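RabGDI protein (Plasmodium falciparum 3D7, PDB 3P1W) probably acts as a Rab GDP-dissociation inhibitor, slowing release of GDP from Rab GTPases involved in vesicle traffic. Local coordinates at residues A[21-26]-A[37-42]; A[52-55]-A[59-62]; A[104-109]-A[260-265]; A[281-286]-A[292-297]; A[317-322]-A[427-432]. One frame throughout, in Å; residues are numbered along the deposited sequence. Where two conformers were deposited one is given.

The five contacts follow one another in series along the chain; the segments of contact 3 have 150 residues between them. Contacts 1, 4 and 5 all reach the mixed sheet holding strands 20-26, 279-284, 290-295 and 427-429. Contact 3 lies about 12 Å, centre to centre, from contact 1 and packs on its helix 30-41; contact 2 touches contact 3 through Tyr55. Contacts 4 and 5, about 18 Å apart between centres, meet where Phe282 and Phe284 press on Ile427. Distant parts of the sequence thus build one Rossmann-like body, and contact 5 joins it to the second large sheet.

Contact 1 of 5, residues A[21-26]-A[37-42]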
# COMPACT_ATOMS: atom_id res chain seq x y z
N TYR A 21 5.54 27.54 13.56
CA TYR A 21 5.46 26.81 12.30
C TYR A 21 4.02 26.81 11.79
O TYR A 21 3.07 26.89 12.57
CB TYR A 21 5.96 25.38 12.48
CG TYR A 21 7.35 25.31 13.04
CD1 TYR A 21 8.45 25.37 12.19
CD2 TYR A 21 7.58 25.22 14.41
CE1 TYR A 21 9.74 25.34 12.69
CE2 TYR A 21 8.87 25.19 14.92
CZ TYR A 21 9.95 25.25 14.05
OH TYR A 21 11.24 25.22 14.53
N ASP A 22 3.86 26.70 10.49
CA ASP A 22 2.52 26.51 9.93
C ASP A 22 1.99 25.14 10.37
O ASP A 22 0.87 25.03 10.88
CB ASP A 22 2.56 26.61 8.40
CG ASP A 22 2.88 28.02 7.92
OD1 ASP A 22 2.21 28.95 8.40
OD2 ASP A 22 3.80 28.18 7.10
N VAL A 23 2.81 24.11 10.20
CA VAL A 23 2.41 22.75 10.58
C VAL A 23 3.58 22.08 11.31
O VAL A 23 4.73 22.19 10.88
CB VAL A 23 2.02 21.91 9.36
CG1 VAL A 23 1.48 20.53 9.78
CG2 VAL A 23 0.98 22.63 8.51
N ILE A 24 3.28 21.42 12.42
CA ILE A 24 4.23 20.50 13.04
C ILE A 24 3.72 19.06 12.75
O ILE A 24 2.54 18.75 12.89
CB ILE A 24 4.41 20.73 14.54
CG1 ILE A 24 4.99 22.13 14.80
CG2 ILE A 24 5.31 19.66 15.18
CD1 ILE A 24 5.08 22.48 16.28
N ILE A 25 4.65 18.22 12.33
CA ILE A 25 4.33 16.86 11.92
C ILE A 25 5.00 15.92 12.89
O ILE A 25 6.19 16.08 13.15
CB ILE A 25 4.76 16.58 10.44
CG1 ILE A 25 4.01 17.47 9.44
CG2 ILE A 25 4.43 15.13 10.06
CD1 ILE A 25 4.71 18.76 9.06
N LEU A 26 4.25 14.95 13.44
CA LEU A 26 4.79 14.05 14.43
C LEU A 26 4.75 12.64 13.85
O LEU A 26 3.68 12.17 13.47
CB LEU A 26 3.96 14.12 15.71
CG LEU A 26 3.75 15.51 16.31
CD1 LEU A 26 2.89 15.40 17.54
CD2 LEU A 26 5.08 16.18 16.62
N GLY A 37 6.59 16.75 2.58
CA GLY A 37 7.10 17.07 1.25
C GLY A 37 6.20 18.02 0.49
O GLY A 37 6.66 19.05 -0.01
N LEU A 38 4.91 17.70 0.44
CA LEU A 38 3.90 18.56 -0.17
C LEU A 38 3.79 19.94 0.50
O LEU A 38 3.66 20.97 -0.20
CB LEU A 38 2.54 17.88 -0.14
CG LEU A 38 2.39 16.67 -1.08
CD1 LEU A 38 1.12 15.93 -0.75
CD2 LEU A 38 2.41 17.15 -2.54
N LEU A 39 3.81 19.97 1.84
CA LEU A 39 3.77 21.26 2.57
C LEU A 39 5.00 22.12 2.25
O LEU A 39 4.87 23.32 1.97
CB LEU A 39 3.67 21.02 4.08
CG LEU A 39 2.32 20.45 4.53
CD1 LEU A 39 2.36 19.82 5.95
CD2 LEU A 39 1.26 21.51 4.43
N SER A 40 6.18 21.51 2.31
CA SER A 40 7.43 22.20 1.99
C SER A 40 7.44 22.67 0.53
O SER A 40 7.91 23.76 0.21
CB SER A 40 8.62 21.28 2.31
OG SER A 40 9.86 21.86 1.91
N HIS A 41 6.91 21.83 -0.37
CA HIS A 41 6.83 22.22 -1.78
C HIS A 41 5.94 23.45 -2.01
O HIS A 41 6.29 24.33 -2.82
CB HIS A 41 6.34 21.04 -2.63
CG HIS A 41 6.20 21.36 -4.08
ND1 HIS A 41 4.99 21.66 -4.67
CD2 HIS A 41 7.13 21.43 -5.07
CE1 HIS A 41 5.17 21.89 -5.96
NE2 HIS A 41 6.46 21.75 -6.23
N TYR A 42 4.82 23.53 -1.30
CA TYR A 42 3.88 24.64 -1.46
C TYR A 42 4.19 25.81 -0.51
O TYR A 42 3.31 26.62 -0.21
CB TYR A 42 2.43 24.17 -1.30
CG TYR A 42 1.87 23.45 -2.52
CD1 TYR A 42 1.79 22.06 -2.55
CD2 TYR A 42 1.43 24.17 -3.64
CE1 TYR A 42 1.27 21.40 -3.66
CE2 TYR A 42 0.92 23.51 -4.76
CZ TYR A 42 0.84 22.12 -4.76
OH TYR A 42 0.34 21.45 -5.86
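Val23 and Ile25 on strand 20-26 both meet Leu39 of helix 30-41, and a single methyl, Leu39 CD1, does all the touching from the helix. The two strand residues approach it differently. Val23 lies across the leucine, the two side chains meeting at about a right angle, and Leu39 CD1 rests in the fork of the valine, 4.0 Å from Val23 CG1 and 4.0 Å from Val23 CG2. Ile25 instead reaches out tip to tip, its terminal CD1 standing 4.0 Å from Leu39 CD1. The second torsion of Ile25 (chi2 93°) departs from a staggered value and carries CD1 back along the strand, to within 3.8 Å of Val23 CG1, so that the two neighbours on this face offer the helix a joint apolar surface. Ile24, between them, points away from the helix. With CA atoms of Val23 and Leu39 8.3 Å apart, the backbones stay well separated and the gap is bridged by side chains alone. The same layer is widened by Ile46 and Ile307 of the neighbouring parallel strands, while Trp450 and Trp454 of helix 440-454 also pack on Leu39. Val23 also bonds through its backbone to Leu47, tying strand 20-26 to strand 46-49. Strand 20-26, helix 30-41 and strand 46-49 form a beta-alpha-beta unit, and this helix-on-sheet packing is that of the opening unit of a Rossmann-like fold, consistent with the clan of the GDI family.

Contact 2 of 5, residues A[52-55]-A[59-62]; sequences NPYY and TASL
Tyr54 and Tyr55 both meet the methyl of Ala60, one through its ring and the other through its backbone. The apolar part is the touch of the Tyr54 ring on Ala60: CE1 is 3.8 Å from Ala60 CB, and Tyr54 CD1 lies 4.0 Å from the same methyl, which meets the CD1-CE1 side of the ring obliquely. Tyr54 reaches this place with CG wedged between its backbone N and carbonyl carbon (chi1 55°), and the turn also folds the ring back over its own segment, where Asn52 CB sits 3.8 Å above one face, offset toward the rim. The polar-to-apolar part is a simple van der Waals touch, Tyr55 O resting 3.8 Å from Ala60 CB. The Tyr55 ring leads away from Ala60, to pack on Pro259 and Glu260 of helix 257-268, where its OH makes a weak hydrogen bond to Ser263.

The true hydrogen bonds lie around the contact. Thr59 OG1 is bonded to Gly56 O within the turn and to Leu30 N at the start of helix 30-41. Ala60 and Leu62 bond through their backbones to Leu91 and Val89, so residues 59-62 are held from the side of strand 89-90. The Asn-Pro-Tyr-Tyr run belongs to a region that, in relatives, contributes to the Rab-binding platform; a similar role here is probable. Across the contact itself the chemistry is contact of a methyl with a ring and a carbonyl, without directional bonds, so position depends on shape and on the bonds that fix each segment from outside.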
# COMPACT_ATOMS: atom_id res chain seq x y z
N ASN A 52 11.42 8.28 17.89
CA ASN A 52 12.30 7.16 17.63
C ASN A 52 13.69 7.60 17.19
O ASN A 52 13.84 8.72 16.68
CB ASN A 52 11.70 6.27 16.51
CG ASN A 52 10.39 5.62 16.91
OD1 ASN A 52 10.17 5.29 18.07
ND2 ASN A 52 9.51 5.42 15.92
N PRO A 53 14.70 6.71 17.33
CA PRO A 53 16.04 6.99 16.81
C PRO A 53 16.28 6.61 15.34
O PRO A 53 17.39 6.74 14.86
CB PRO A 53 16.96 6.17 17.74
CG PRO A 53 16.13 5.03 18.19
CD PRO A 53 14.65 5.46 18.09
N TYR A 54 15.22 6.21 14.63
CA TYR A 54 15.27 5.80 13.22
C TYR A 54 14.04 6.44 12.53
O TYR A 54 13.06 6.74 13.19
CB TYR A 54 15.19 4.26 13.12
CG TYR A 54 13.98 3.69 13.81
CD1 TYR A 54 12.74 3.64 13.17
CD2 TYR A 54 14.05 3.24 15.11
CE1 TYR A 54 11.62 3.13 13.81
CE2 TYR A 54 12.94 2.72 15.77
CZ TYR A 54 11.72 2.67 15.11
OH TYR A 54 10.61 2.18 15.76
N TYR A 55 14.10 6.61 11.21
CA TYR A 55 12.97 7.14 10.43
C TYR A 55 11.97 6.02 10.10
O TYR A 55 12.35 4.86 10.07
CB TYR A 55 13.44 7.69 9.10
CG TYR A 55 14.27 8.95 9.16
CD1 TYR A 55 13.77 10.11 9.75
CD2 TYR A 55 15.53 9.00 8.56
CE1 TYR A 55 14.51 11.26 9.78
CE2 TYR A 55 16.28 10.16 8.59
CZ TYR A 55 15.77 11.28 9.20
OH TYR A 55 16.51 12.43 9.23
N THR A 59 6.13 2.19 9.17
CA THR A 59 6.71 1.84 7.87
C THR A 59 8.23 1.81 7.88
O THR A 59 8.85 1.89 6.83
CB THR A 59 6.18 2.79 6.77
OG1 THR A 59 6.33 4.18 7.17
CG2 THR A 59 4.65 2.52 6.50
N ALA A 60 8.85 1.59 9.03
CA ALA A 60 10.33 1.53 9.09
C ALA A 60 10.91 0.39 8.28
O ALA A 60 10.27 -0.65 8.09
CB ALA A 60 10.80 1.40 10.52
N SER A 61 12.16 0.59 7.84
CA SER A 61 12.95 -0.40 7.15
C SER A 61 14.02 -0.96 8.11
O SER A 61 14.75 -0.18 8.72
CB SER A 61 13.65 0.29 5.98
OG SER A 61 14.44 -0.61 5.25
N LEU A 62 14.11 -2.28 8.26
CA LEU A 62 15.04 -2.91 9.22
C LEU A 62 16.15 -3.72 8.54
O LEU A 62 15.90 -4.46 7.57
CB LEU A 62 14.27 -3.82 10.18
CG LEU A 62 13.30 -3.21 11.22
CD1 LEU A 62 12.31 -2.30 10.56
CD2 LEU A 62 12.54 -4.34 11.97

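Contact 3 of 5, residues A[104-109]-A[260-265]; sequences KILKKT and EGFSRM
Leu106 and Thr109 of segment 104-109 pack on Phe262 of helix 257-268 in a helix-to-helix contact that belongs to the helical layer flanking the Rossmann-like sheet. Both helices also lean on helix 30-41, where Ile34 touches Ile105 and Phe262 alike. Ile105 takes no direct part, and its side chain packs on Thr443, Leu446 and Leu447 of helix 440-454. Next, Leu106 offers one branch: CD2 is 3.8 Å from Phe262 CZ and 3.9 Å from Phe262 CE2, the leucine crossing the phenylalanine side chain at about a right angle and meeting its ring obliquely. The outer end of the ring sits over the notch between Leu106 and Thr109, whose side chain crosses it at about a right angle too. Thr109 OG1 comes within 3.6 Å of Phe262 CE1, again from an oblique direction; the hydroxyl meanwhile donates to Ile105 O, so it meets the ring as a van der Waals neighbour. Thr109 O, for its part, faces Met265, whose CG lies 3.8 Å away; with CG anti to the backbone N (chi1 176°), the methionine chain sets off toward that carbonyl, and its SD follows at 4.1 Å from Thr109 O. Ile105 O takes two bonds from a single residue: Thr109 N at 3.0 Å and Thr109 OG1 at 3.0 Å, arriving from opposite faces of the carbonyl plane, the hydroxyl tilted 27° out of it.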
# COMPACT_ATOMS: atom_id res chain seq x y z
N LYS A 104 2.60 10.54 -8.94
CA LYS A 104 2.40 11.95 -9.32
C LYS A 104 2.91 12.88 -8.22
O LYS A 104 3.55 13.89 -8.51
CB LYS A 104 0.92 12.23 -9.62
CG LYS A 104 0.39 11.48 -10.82
CD LYS A 104 -1.11 11.67 -11.03
CE LYS A 104 -1.57 10.87 -12.24
NZ LYS A 104 -2.98 11.14 -12.65
N ILE A 105 2.64 12.52 -6.97
CA ILE A 105 3.11 13.28 -5.82
C ILE A 105 4.63 13.31 -5.75
O ILE A 105 5.22 14.37 -5.50
CB ILE A 105 2.56 12.72 -4.50
CG1 ILE A 105 1.08 13.06 -4.37
CG2 ILE A 105 3.30 13.29 -3.31
CD1 ILE A 105 0.38 12.27 -3.25
N LEU A 106 5.26 12.17 -5.99
CA LEU A 106 6.72 12.10 -5.96
C LEU A 106 7.32 12.92 -7.11
O LEU A 106 8.41 13.46 -6.95
CB LEU A 106 7.23 10.66 -6.03
CG LEU A 106 6.92 9.79 -4.81
CD1 LEU A 106 7.10 8.32 -5.13
CD2 LEU A 106 7.78 10.18 -3.63
N LYS A 107 6.63 12.97 -8.25
CA LYS A 107 7.08 13.80 -9.37
C LYS A 107 7.00 15.27 -8.99
O LYS A 107 7.99 16.01 -9.09
CB LYS A 107 6.22 13.57 -10.63
CG LYS A 107 6.25 12.14 -11.18
CD LYS A 107 7.08 11.99 -12.43
CE LYS A 107 6.96 10.60 -13.03
NZ LYS A 107 7.86 10.47 -14.22
N LYS A 108 5.82 15.70 -8.55
CA LYS A 108 5.59 17.09 -8.16
C LYS A 108 6.60 17.61 -7.14
O LYS A 108 7.13 18.71 -7.30
CB LYS A 108 4.17 17.24 -7.60
CG LYS A 108 3.89 18.62 -6.99
CD LYS A 108 2.49 18.69 -6.39
CE LYS A 108 1.42 18.79 -7.47
NZ LYS A 108 1.49 20.09 -8.17
N THR A 109 6.86 16.82 -6.10
CA THR A 109 7.76 17.23 -5.01
C THR A 109 9.24 17.02 -5.36
O THR A 109 10.12 17.39 -4.58
CB THR A 109 7.43 16.47 -3.70
OG1 THR A 109 7.66 15.06 -3.87
CG2 THR A 109 5.98 16.70 -3.28
N GLU A 260 14.03 9.25 3.96
CA GLU A 260 15.36 9.83 3.66
C GLU A 260 15.27 10.88 2.55
O GLU A 260 15.78 12.00 2.68
CB GLU A 260 16.32 8.72 3.19
CG GLU A 260 16.67 7.67 4.25
CD GLU A 260 17.67 8.15 5.29
OE1 GLU A 260 18.21 9.29 5.16
OE2 GLU A 260 17.93 7.38 6.25
N GLY A 261 14.63 10.49 1.46
CA GLY A 261 14.34 11.37 0.34
C GLY A 261 13.62 12.63 0.73
O GLY A 261 14.04 13.73 0.36
N PHE A 262 12.54 12.50 1.49
CA PHE A 262 11.75 13.67 1.88
C PHE A 262 12.49 14.55 2.90
O PHE A 262 12.38 15.79 2.86
CB PHE A 262 10.36 13.28 2.39
CG PHE A 262 9.37 13.04 1.29
CD1 PHE A 262 8.88 14.09 0.54
CD2 PHE A 262 8.94 11.75 0.99
CE1 PHE A 262 7.97 13.86 -0.49
CE2 PHE A 262 8.02 11.53 -0.02
CZ PHE A 262 7.53 12.57 -0.75
N SER A 263 13.27 13.93 3.79
CA SER A 263 14.08 14.68 4.74
C SER A 263 15.08 15.56 3.99
O SER A 263 15.23 16.75 4.27
CB SER A 263 14.82 13.73 5.68
OG SER A 263 15.33 14.44 6.81
N ARG A 264 15.75 14.96 3.01
CA ARG A 264 16.72 15.66 2.18
C ARG A 264 16.07 16.81 1.42
O ARG A 264 16.57 17.94 1.45
CB ARG A 264 17.40 14.68 1.21
N MET A 265 14.94 16.53 0.77
CA MET A 265 14.21 17.55 0.02
C MET A 265 13.78 18.70 0.94
O MET A 265 14.11 19.85 0.68
CB MET A 265 13.01 16.97 -0.73
CG MET A 265 12.15 18.01 -1.47
SD MET A 265 10.57 18.46 -0.65
CE MET A 265 10.23 20.03 -1.45

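Contact 4 of 5, residues A[281-286]-A[292-297]; sequences DFVFDD and GIKSSD
Ile293 places CG1 between its backbone N and carbonyl carbon (chi1 58°), which leaves CG2 turned toward Phe282 on the same face of the neighbouring strand; Phe282 CD1 lies 4.1 Å from Ile293 CG2. On the other face, Val283 stands with CG1 anti to its N (chi1 -173°), and the remaining branch, CG2, meets Lys294 CG at 3.9 Å, the two side chains crossing at a slant.

These are the facing rows of a beta hairpin formed by strands 279-284 and 290-295. Phe282 and Ile293 make a non-hydrogen-bonded pair; Asp281 with Lys294 and Val283 with Gly292 are hydrogen-bonded pairs. The shorter, straighter bonds run one way in each: Lys294 N to Asp281 O at 3.0 Å, and Val283 N to Gly292 O at 2.9 Å, nearly straight at 176° but from above the carbonyl plane. The return bonds are weak, Asp281 N to Lys294 O at 3.4 Å and Gly292 N to Val283 O at 3.3 Å. Asp281 O also receives a CH contact from Ile293 CA at 3.4 Å. Phe282 packs on Leu26 and Ile427, which lie on other strands of the same mixed sheet. Beside Val283, the carboxylate of Asp281 and ammonium of Lys294 do not touch, with OD2 5.7 Å from NZ; any attraction between them is probably modest, and the hairpin is held by backbone bonds and apolar flanks rather than by a salt bridge.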
# COMPACT_ATOMS: atom_id res chain seq x y z
N ASP A 281 3.38 16.74 25.32
CA ASP A 281 2.11 17.48 25.38
C ASP A 281 1.76 18.30 24.13
O ASP A 281 2.64 18.79 23.40
CB ASP A 281 2.11 18.41 26.59
CG ASP A 281 1.88 17.68 27.90
OD1 ASP A 281 0.96 16.81 27.95
OD2 ASP A 281 2.64 17.96 28.86
N PHE A 282 0.45 18.42 23.90
CA PHE A 282 -0.10 19.43 23.02
C PHE A 282 -0.47 20.64 23.86
O PHE A 282 -0.89 20.50 25.01
CB PHE A 282 -1.36 18.91 22.34
CG PHE A 282 -1.11 17.81 21.35
CD1 PHE A 282 -0.83 18.11 20.02
CD2 PHE A 282 -1.13 16.49 21.74
CE1 PHE A 282 -0.60 17.09 19.09
CE2 PHE A 282 -0.91 15.47 20.81
CZ PHE A 282 -0.63 15.78 19.49
N VAL A 283 -0.30 21.83 23.29
CA VAL A 283 -0.80 23.06 23.88
C VAL A 283 -2.06 23.45 23.10
O VAL A 283 -2.06 23.45 21.87
CB VAL A 283 0.26 24.18 23.80
CG1 VAL A 283 -0.21 25.43 24.57
CG2 VAL A 283 1.61 23.67 24.33
N PHE A 284 -3.13 23.74 23.84
CA PHE A 284 -4.42 24.15 23.28
C PHE A 284 -4.78 25.58 23.65
O PHE A 284 -4.54 26.00 24.77
CB PHE A 284 -5.50 23.23 23.80
CG PHE A 284 -5.40 21.85 23.28
CD1 PHE A 284 -5.72 21.58 21.96
CD2 PHE A 284 -4.95 20.81 24.09
CE1 PHE A 284 -5.61 20.31 21.45
CE2 PHE A 284 -4.83 19.51 23.56
CZ PHE A 284 -5.17 19.28 22.25
N ASP A 285 -5.37 26.31 22.70
CA ASP A 285 -5.84 27.66 22.99
C ASP A 285 -7.20 27.64 23.70
O ASP A 285 -7.74 26.57 23.98
CB ASP A 285 -5.90 28.51 21.70
CG ASP A 285 -6.98 28.05 20.73
OD1 ASP A 285 -7.88 27.27 21.13
OD2 ASP A 285 -6.94 28.49 19.57
N ASP A 286 -7.73 28.83 23.98
CA ASP A 286 -9.03 28.99 24.66
C ASP A 286 -10.22 28.35 23.93
O ASP A 286 -11.26 28.12 24.55
CB ASP A 286 -9.32 30.48 24.90
CG ASP A 286 -8.48 31.08 26.01
OD1 ASP A 286 -7.74 30.33 26.68
OD2 ASP A 286 -8.55 32.31 26.22
N GLY A 292 0.34 24.64 19.92
CA GLY A 292 1.76 24.28 20.05
C GLY A 292 2.03 22.87 20.54
O GLY A 292 1.09 22.10 20.75
N ILE A 293 3.31 22.55 20.71
CA ILE A 293 3.75 21.25 21.28
C ILE A 293 4.96 21.43 22.21
O ILE A 293 5.76 22.36 22.03
CB ILE A 293 4.12 20.22 20.19
CG1 ILE A 293 5.23 20.75 19.29
CG2 ILE A 293 2.87 19.82 19.33
CD1 ILE A 293 6.35 19.79 19.11
N LYS A 294 5.07 20.56 23.21
CA LYS A 294 6.15 20.61 24.20
C LYS A 294 6.83 19.27 24.27
O LYS A 294 6.19 18.23 24.05
CB LYS A 294 5.62 20.93 25.60
CG LYS A 294 5.00 22.29 25.79
CD LYS A 294 4.44 22.46 27.21
CE LYS A 294 5.54 22.38 28.28
NZ LYS A 294 5.12 23.02 29.58
N SER A 295 8.11 19.27 24.65
CA SER A 295 8.88 18.02 24.77
C SER A 295 9.27 17.74 26.23
O SER A 295 9.02 18.55 27.10
CB SER A 295 10.13 18.08 23.90
OG SER A 295 11.16 18.84 24.52
N SER A 296 9.87 16.57 26.47
CA SER A 296 10.38 16.21 27.81
C SER A 296 11.68 16.94 28.14
O SER A 296 12.09 17.00 29.30
CB SER A 296 10.60 14.69 27.91
OG SER A 296 11.19 14.17 26.72
N ASP A 297 12.31 17.51 27.11
CA ASP A 297 13.56 18.25 27.24
C ASP A 297 13.31 19.76 27.27
O ASP A 297 14.22 20.55 26.99
CB ASP A 297 14.51 17.86 26.10
CG ASP A 297 14.91 16.40 26.15
OD1 ASP A 297 15.23 15.92 27.26
OD2 ASP A 297 14.91 15.73 25.10

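Contact 5 of 5, residues A[317-322]-A[427-432]; sequences KNKIKK and IFVTSS
Ile427 receives the one hydrogen bond of this contact: Lys319 NZ donates to Ile427 O at 2.9 Å, lying in the carbonyl plane on a lone pair. The lysine reaches it by folding rather than stretching, bent at both chi2 (-51°) and chi3 (-65°), and it crosses the isoleucine at about a right angle. Its last carbon rests on the same residue, Lys319 CE being 4.0 Å from Ile427 CB. Asp425 takes a salt bridge from the same ammonium group, so the buried NZ has two partners and its positive charge is probably well compensated. Phe428 turns its side chain the other way, onto Ile449 and Leu453 of helix 440-454, and bonds through its backbone to Val306 and Cys308.

Strand 427-429 thus runs parallel to strand 305-308 at a border of the mixed Rossmann-like sheet. Its face bearing Ile427 and Val429, opposite Phe428, meets the start of strand 320-333, which belongs to the second large sheet; the contact joins the two sheets by packed side chains and one lysine-to-backbone bond. Val429 points toward that strand and splits its branches between two residues. Val429 CG2 lies 4.0 Å from Lys319 CE, the aliphatic end of the lysine serving as apolar cover. Val429 CG1 meets Ile320 CG2 at 3.7 Å, the two side chains crossing at about a right angle, while Tyr416 and Met314 also pack on Ile320.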
# COMPACT_ATOMS: atom_id res chain seq x y z
N LYS A 317 -8.84 12.80 23.66
CA LYS A 317 -10.23 12.37 23.57
C LYS A 317 -10.76 12.48 22.14
O LYS A 317 -10.51 13.47 21.47
CB LYS A 317 -11.06 13.25 24.52
CG LYS A 317 -12.51 12.92 24.66
CD LYS A 317 -13.29 14.01 25.41
CE LYS A 317 -12.96 14.07 26.88
NZ LYS A 317 -13.67 15.24 27.57
N ASN A 318 -11.47 11.45 21.68
CA ASN A 318 -12.22 11.48 20.43
C ASN A 318 -11.39 11.91 19.22
O ASN A 318 -11.80 12.75 18.40
CB ASN A 318 -13.45 12.37 20.60
CG ASN A 318 -14.51 12.10 19.55
OD1 ASN A 318 -14.61 10.99 19.03
ND2 ASN A 318 -15.29 13.12 19.22
N LYS A 319 -10.20 11.33 19.10
CA LYS A 319 -9.31 11.58 17.97
C LYS A 319 -9.27 10.39 17.02
O LYS A 319 -9.27 10.58 15.81
CB LYS A 319 -7.88 11.85 18.42
CG LYS A 319 -7.67 13.18 19.16
CD LYS A 319 -8.23 14.38 18.40
CE LYS A 319 -7.53 14.65 17.09
NZ LYS A 319 -8.12 15.80 16.36
N ILE A 320 -9.22 9.20 17.58
CA ILE A 320 -9.14 7.98 16.77
C ILE A 320 -10.12 6.93 17.26
O ILE A 320 -10.54 6.93 18.42
CB ILE A 320 -7.72 7.37 16.76
CG1 ILE A 320 -7.22 7.13 18.18
CG2 ILE A 320 -6.76 8.29 15.99
CD1 ILE A 320 -5.79 6.66 18.25
N LYS A 321 -10.47 6.04 16.34
CA LYS A 321 -11.37 4.94 16.61
C LYS A 321 -10.68 3.68 16.09
O LYS A 321 -10.22 3.69 14.97
CB LYS A 321 -12.65 5.20 15.85
CG LYS A 321 -13.68 4.08 15.75
CD LYS A 321 -14.97 4.64 15.11
CE LYS A 321 -14.78 5.04 13.61
NZ LYS A 321 -15.90 5.92 13.09
N LYS A 322 -10.61 2.64 16.91
CA LYS A 322 -10.09 1.36 16.48
C LYS A 322 -11.15 0.63 15.65
O LYS A 322 -12.32 0.47 16.08
CB LYS A 322 -9.62 0.54 17.69
CG LYS A 322 -9.07 -0.85 17.36
CD LYS A 322 -8.62 -1.61 18.62
CE LYS A 322 -8.55 -3.14 18.39
NZ LYS A 322 -7.63 -3.88 19.38
N ILE A 427 -5.81 19.13 14.55
CA ILE A 427 -4.91 18.00 14.70
C ILE A 427 -5.42 16.92 13.75
O ILE A 427 -6.48 16.32 14.00
CB ILE A 427 -4.84 17.47 16.14
CG1 ILE A 427 -4.36 18.58 17.10
CG2 ILE A 427 -3.88 16.27 16.23
CD1 ILE A 427 -4.50 18.21 18.55
N PHE A 428 -4.69 16.73 12.65
CA PHE A 428 -5.10 15.82 11.57
C PHE A 428 -4.33 14.55 11.77
O PHE A 428 -3.09 14.58 11.75
CB PHE A 428 -4.75 16.41 10.20
CG PHE A 428 -5.53 17.64 9.85
CD1 PHE A 428 -6.63 17.56 9.01
CD2 PHE A 428 -5.21 18.87 10.42
CE1 PHE A 428 -7.37 18.69 8.71
CE2 PHE A 428 -5.96 20.02 10.13
CZ PHE A 428 -7.05 19.92 9.27
N VAL A 429 -5.05 13.44 11.97
CA VAL A 429 -4.44 12.16 12.30
C VAL A 429 -4.51 11.21 11.10
O VAL A 429 -5.56 11.01 10.52
CB VAL A 429 -5.11 11.51 13.54
CG1 VAL A 429 -4.39 10.24 13.92
CG2 VAL A 429 -5.08 12.49 14.76
N THR A 430 -3.36 10.67 10.71
CA THR A 430 -3.32 9.65 9.64
C THR A 430 -3.91 8.33 10.14
O THR A 430 -3.75 7.97 11.31
CB THR A 430 -1.90 9.44 9.10
OG1 THR A 430 -1.00 9.10 10.15
CG2 THR A 430 -1.40 10.69 8.34
N SER A 431 -4.60 7.62 9.26
CA SER A 431 -5.08 6.28 9.57
C SER A 431 -3.93 5.27 9.60
O SER A 431 -2.86 5.46 8.99
CB SER A 431 -6.18 5.86 8.57
OG SER A 431 -5.64 5.71 7.27
N SER A 432 -4.14 4.17 10.30
CA SER A 432 -3.15 3.11 10.31
C SER A 432 -3.07 2.49 8.92
O SER A 432 -4.06 2.52 8.19
CB SER A 432 -3.52 2.04 11.31
OG SER A 432 -3.79 2.61 12.58